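Fructosyl amine:oxygen oxidoreductase (Neosartorya fumigata, PDB 4WCT) probably catalyses the FAD-dependent oxidative removal of sugar from fructosyl amines (Amadori products), with oxygen as the electron acceptor, and so acts as a deglycating enzyme. Local coordinates at residues S39-L44 / L195-V200; I370-H373 / L379-A382. All coordinates share one frame; numbering follows the deposited sequence.

Interaction 1: S39-L44 / L195-V200; sequences STALHL and LGVRFV
Ala41 turns its CB from helix 35-46 into the angle between Val197, just before strand 198-201, and Phe199 within it. The methyl lies 4.1 Å from CG1 of Val197 and equally far from CZ of Phe199, so a single carbon meets an aliphatic branch and the far end of a ring. Phe199 approaches with CZ leading, its ring oblique to the methyl; chi1 of -76° places CG beside the backbone N and opposite the carbonyl carbon, which carries the ring back toward the helix. Val197 uses both branches: CG1, anti to its backbone N (chi1 174°), meets the methyl, while CG2 rests 3.7 Å from Ala41 O, a van der Waals approach to the helix backbone. A further apolar contact comes from Leu42, whose CB points off the interface but whose CD1 swings back to 4.4 Å from CD1 of Leu195. Leu195 sits at the solvent-exposed border, just where helix 181-194 ends in a Schellman motif with Gly196 at positive phi (115°). That helix shares the pocket: Ala192 touches Ala41, Val197 and Phe199, and Phe189 meets the Phe199 ring edge-to-face. Behind them strand 198-201 pairs with strand 52-56, Val54 lying against Val197 and Phe199. The arrangement belongs to the Rossmann-type FAD-binding fold, in which helix 35-46 follows the first strand and its probable GxGxxG turn and here packs against the outermost strand 198-201 and the residues leading into it. No hydrogen bond crosses between the two segments; the helix and the segment 195-200 are held by apolar contact, with the small alanine side chain allowing a close approach, 6.8 Å between CA of Ala41 and CA of Val197.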
loop_
_atom_site.group_PDB
_atom_site.type_symbol
_atom_site.label_atom_id
_atom_site.label_comp_id
_atom_site.label_asym_id
_atom_site.label_seq_id
_atom_site.Cartn_x
_atom_site.Cartn_y
_atom_site.Cartn_z
ATOM N N SER A 39 -11.807 -2.062 5.018
ATOM C CA SER A 39 -11.628 -3.303 5.759
ATOM C C SER A 39 -12.153 -3.132 7.174
ATOM O O SER A 39 -12.824 -4.019 7.714
ATOM C CB SER A 39 -10.161 -3.739 5.782
ATOM O OG SER A 39 -9.966 -4.994 6.431
ATOM N N THR A 40 -11.784 -2.019 7.813
ATOM C CA THR A 40 -12.226 -1.734 9.176
ATOM C C THR A 40 -13.759 -1.647 9.256
ATOM O O THR A 40 -14.375 -2.293 10.113
ATOM C CB THR A 40 -11.594 -0.432 9.673
ATOM O OG1 THR A 40 -10.167 -0.568 9.718
ATOM C CG2 THR A 40 -12.117 -0.071 11.049
ATOM N N ALA A 41 -14.384 -1.001 8.281
ATOM C CA ALA A 41 -15.842 -0.843 8.298
ATOM C C ALA A 41 -16.492 -2.233 8.230
ATOM O O ALA A 41 -17.448 -2.534 8.956
ATOM C CB ALA A 41 -16.283 0.003 7.127
ATOM N N LEU A 42 -15.984 -3.065 7.345
ATOM C CA LEU A 42 -16.509 -4.422 7.198
ATOM C C LEU A 42 -16.372 -5.238 8.471
ATOM O O LEU A 42 -17.340 -5.863 8.924
ATOM C CB LEU A 42 -15.833 -5.134 6.036
ATOM C CG LEU A 42 -16.193 -6.611 5.847
ATOM C CD1 LEU A 42 -17.632 -6.716 5.391
ATOM C CD2 LEU A 42 -15.217 -7.116 4.793
ATOM N N HIS A 43 -15.201 -5.209 9.090
ATOM C CA HIS A 43 -14.980 -5.985 10.312
ATOM C C HIS A 43 -15.819 -5.472 11.481
ATOM O O HIS A 43 -16.385 -6.280 12.217
ATOM C CB HIS A 43 -13.514 -5.987 10.688
ATOM C CG HIS A 43 -12.711 -6.962 9.911
ATOM N ND1 HIS A 43 -12.382 -8.204 10.408
ATOM C CD2 HIS A 43 -12.122 -6.870 8.691
ATOM C CE1 HIS A 43 -11.685 -8.862 9.501
ATOM N NE2 HIS A 43 -11.519 -8.081 8.446
ATOM N N LEU A 44 -16.007 -4.156 11.576
ATOM C CA LEU A 44 -16.853 -3.606 12.657
ATOM C C LEU A 44 -18.311 -4.034 12.437
ATOM O O LEU A 44 -18.961 -4.518 13.371
ATOM C CB LEU A 44 -16.773 -2.087 12.694
ATOM C CG LEU A 44 -15.447 -1.510 13.203
ATOM C CD1 LEU A 44 -15.418 -0.007 13.034
ATOM C CD2 LEU A 44 -15.183 -1.919 14.650
ATOM N N LEU A 195 -24.374 -4.483 5.132
ATOM C CA LEU A 195 -24.511 -4.835 6.528
ATOM C C LEU A 195 -24.856 -3.655 7.420
ATOM O O LEU A 195 -24.935 -3.800 8.637
ATOM C CB LEU A 195 -23.250 -5.520 7.033
ATOM C CG LEU A 195 -22.930 -6.844 6.377
ATOM C CD1 LEU A 195 -21.642 -7.437 6.923
ATOM C CD2 LEU A 195 -24.060 -7.847 6.587
ATOM N N GLY A 196 -24.887 -2.468 6.827
ATOM C CA GLY A 196 -25.485 -1.286 7.481
ATOM C C GLY A 196 -24.569 -0.127 7.826
ATOM O O GLY A 196 -25.007 0.869 8.457
ATOM N N VAL A 197 -23.307 -0.202 7.402
ATOM C CA VAL A 197 -22.389 0.939 7.626
ATOM C C VAL A 197 -22.832 2.086 6.751
ATOM O O VAL A 197 -23.220 1.891 5.608
ATOM C CB VAL A 197 -20.931 0.521 7.295
ATOM C CG1 VAL A 197 -19.989 1.727 7.377
ATOM C CG2 VAL A 197 -20.544 -0.616 8.235
ATOM N N ARG A 198 -22.719 3.308 7.283
ATOM C CA ARG A 198 -23.064 4.504 6.561
ATOM C C ARG A 198 -21.797 5.187 6.019
ATOM O O ARG A 198 -20.804 5.266 6.710
ATOM C CB ARG A 198 -23.793 5.472 7.486
ATOM C CG ARG A 198 -24.000 6.841 6.866
ATOM C CD ARG A 198 -25.234 7.564 7.409
ATOM N NE ARG A 198 -25.045 9.019 7.467
ATOM C CZ ARG A 198 -24.566 9.665 8.532
ATOM N NH1 ARG A 198 -24.192 8.982 9.621
ATOM N NH2 ARG A 198 -24.459 10.990 8.512
ATOM N N PHE A 199 -21.804 5.440 4.729
ATOM C CA PHE A 199 -20.670 6.061 4.028
ATOM C C PHE A 199 -21.079 7.448 3.573
ATOM O O PHE A 199 -22.107 7.619 2.913
ATOM C CB PHE A 199 -20.254 5.199 2.817
ATOM C CG PHE A 199 -19.491 3.963 3.187
ATOM C CD1 PHE A 199 -20.158 2.778 3.459
ATOM C CD2 PHE A 199 -18.112 3.943 3.150
ATOM C CE1 PHE A 199 -19.465 1.655 3.848
ATOM C CE2 PHE A 199 -17.410 2.793 3.446
ATOM C CZ PHE A 199 -18.087 1.637 3.767
ATOM N N VAL A 200 -20.325 8.449 4.015
ATOM C CA VAL A 200 -20.480 9.828 3.547
ATOM C C VAL A 200 -19.237 10.236 2.750
ATOM O O VAL A 200 -18.150 10.432 3.329
ATOM C CB VAL A 200 -20.635 10.761 4.746
ATOM C CG1 VAL A 200 -20.739 12.221 4.293
ATOM C CG2 VAL A 200 -21.828 10.340 5.582
#

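Interaction 2: I370-H373 / L379-A382; sequences IDRH and LLVA
Asp371 and Val381 form the hydrogen-bonded pair of an antiparallel beta hairpin, strands 369-372 and 379-383, on the edge of the FAD-binding sheet. Asp371 N reaches Val381 O at 3.1 Å in the carbonyl plane, and Val381 N returns to Asp371 O at 3.0 Å, tilted 24° from the plane of the Asp371 carbonyl. Past the pair, His373 N donates to Leu379 O in a nearly straight bond (167° at the hydrogen). Val381 holds CG2 between its backbone N and carbonyl carbon, which brings this methyl to 3.4 Å from Asp371 O. Leu380 has CG anti to its backbone N (chi1 178°), sending CD1 across to the partner strand, against the carbonyl group of Asp371; the Leu380 and Arg372 side chains cross at about a right angle, CD1 lying 3.9 Å from Arg372 CG. On the same face Ile370 CG1 lies near Ala382, and helix 393-404 packs there through Ile400, Ala403 and Leu404 on Leu380. The Asp371 carboxylate, on the opposite face with Val381, is used twice: OD2 accepts from Trp418 N, and OD1 receives a weak, bent bond from Arg372 N. His373 ND1 bonds to Glu375 N inside the connecting turn, which helps fix the ring's rotation, and the imidazole also meets the rings of His376 and Trp418. At the hairpin's turn end, Leu379 CD2 stands 4.0 Å from both CB and CD2 of His373.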
loop_
_atom_site.group_PDB
_atom_site.type_symbol
_atom_site.label_atom_id
_atom_site.label_comp_id
_atom_site.label_asym_id
_atom_site.label_seq_id
_atom_site.Cartn_x
_atom_site.Cartn_y
_atom_site.Cartn_z
ATOM N N ILE A 370 -0.677 1.245 14.408
ATOM C CA ILE A 370 -2.067 0.966 14.727
ATOM C C ILE A 370 -2.158 0.944 16.244
ATOM O O ILE A 370 -1.632 0.025 16.875
ATOM C CB ILE A 370 -2.529 -0.395 14.184
ATOM C CG1 ILE A 370 -2.438 -0.446 12.669
ATOM C CG2 ILE A 370 -3.959 -0.680 14.602
ATOM C CD1 ILE A 370 -2.590 -1.849 12.146
ATOM N N ASP A 371 -2.735 1.999 16.818
ATOM C CA ASP A 371 -2.762 2.139 18.279
ATOM C C ASP A 371 -3.745 3.213 18.681
ATOM O O ASP A 371 -4.034 4.117 17.924
ATOM C CB ASP A 371 -1.369 2.519 18.782
ATOM C CG ASP A 371 -1.144 2.177 20.254
ATOM O OD1 ASP A 371 -2.051 1.600 20.924
ATOM O OD2 ASP A 371 -0.012 2.426 20.712
ATOM N N ARG A 372 -4.195 3.139 19.929
ATOM C CA ARG A 372 -4.884 4.242 20.556
ATOM C C ARG A 372 -3.922 5.341 20.921
ATOM O O ARG A 372 -2.787 5.077 21.261
ATOM C CB ARG A 372 -5.637 3.729 21.792
ATOM C CG ARG A 372 -6.534 2.533 21.467
ATOM C CD ARG A 372 -7.045 1.799 22.709
ATOM N NE ARG A 372 -7.684 2.727 23.633
ATOM C CZ ARG A 372 -8.985 2.740 23.910
ATOM N NH1 ARG A 372 -9.794 1.838 23.363
ATOM N NH2 ARG A 372 -9.477 3.652 24.745
ATOM N N HIS A 373 -4.339 6.577 20.729
ATOM C CA HIS A 373 -3.481 7.730 20.997
ATOM C C HIS A 373 -3.331 7.883 22.524
ATOM O O HIS A 373 -4.326 7.882 23.246
ATOM C CB HIS A 373 -4.115 8.979 20.405
ATOM C CG HIS A 373 -3.193 10.146 20.336
ATOM N ND1 HIS A 373 -2.621 10.704 21.459
ATOM C CD2 HIS A 373 -2.602 10.755 19.278
ATOM C CE1 HIS A 373 -1.728 11.609 21.097
ATOM N NE2 HIS A 373 -1.769 11.725 19.782
ATOM N N LEU A 379 -9.332 8.196 20.251
ATOM C CA LEU A 379 -8.791 8.185 18.896
ATOM C C LEU A 379 -7.961 6.921 18.715
ATOM O O LEU A 379 -7.014 6.676 19.463
ATOM C CB LEU A 379 -7.910 9.423 18.677
ATOM C CG LEU A 379 -7.159 9.462 17.348
ATOM C CD1 LEU A 379 -8.126 9.672 16.192
ATOM C CD2 LEU A 379 -6.156 10.600 17.386
ATOM N N LEU A 380 -8.232 6.212 17.626
ATOM C CA LEU A 380 -7.401 5.105 17.178
ATOM C C LEU A 380 -6.811 5.472 15.819
ATOM O O LEU A 380 -7.529 5.957 14.968
ATOM C CB LEU A 380 -8.254 3.861 17.016
ATOM C CG LEU A 380 -7.548 2.607 16.511
ATOM C CD1 LEU A 380 -6.604 2.033 17.553
ATOM C CD2 LEU A 380 -8.601 1.588 16.157
ATOM N N VAL A 381 -5.501 5.425 15.718
ATOM C CA VAL A 381 -4.828 5.635 14.419
ATOM C C VAL A 381 -4.546 4.280 13.761
ATOM O O VAL A 381 -4.171 3.325 14.416
ATOM C CB VAL A 381 -3.536 6.489 14.555
ATOM C CG1 VAL A 381 -3.840 7.851 15.161
ATOM C CG2 VAL A 381 -2.445 5.783 15.356
ATOM N N ALA A 382 -4.718 4.223 12.448
ATOM C CA ALA A 382 -4.430 3.023 11.671
ATOM C C ALA A 382 -3.856 3.469 10.330
ATOM O O ALA A 382 -4.576 3.730 9.371
ATOM C CB ALA A 382 -5.685 2.166 11.493
#

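Overall arrangement
Interaction 1 closes before interaction 2 opens along the chain, yet both reach the same six-stranded sheet, at its two ends. Strand 198-201 is outermost on one side, while the hairpin 369-372/379-383 finishes the other, joined to strand 233-236 by strand 379-383. Their centres lie 18 Å apart and the nearest atoms about 6 Å apart, without touching. Helix 393-404 bridges them: it receives Ser39, Thr40 and Leu44 from helix 35-46 and Leu380 and Ala382 from the hairpin. Segments distant in sequence thus complete one FAD-binding domain, with the side chains of Phe199 and Ala382 about 9 and 7 Å from the cofactor.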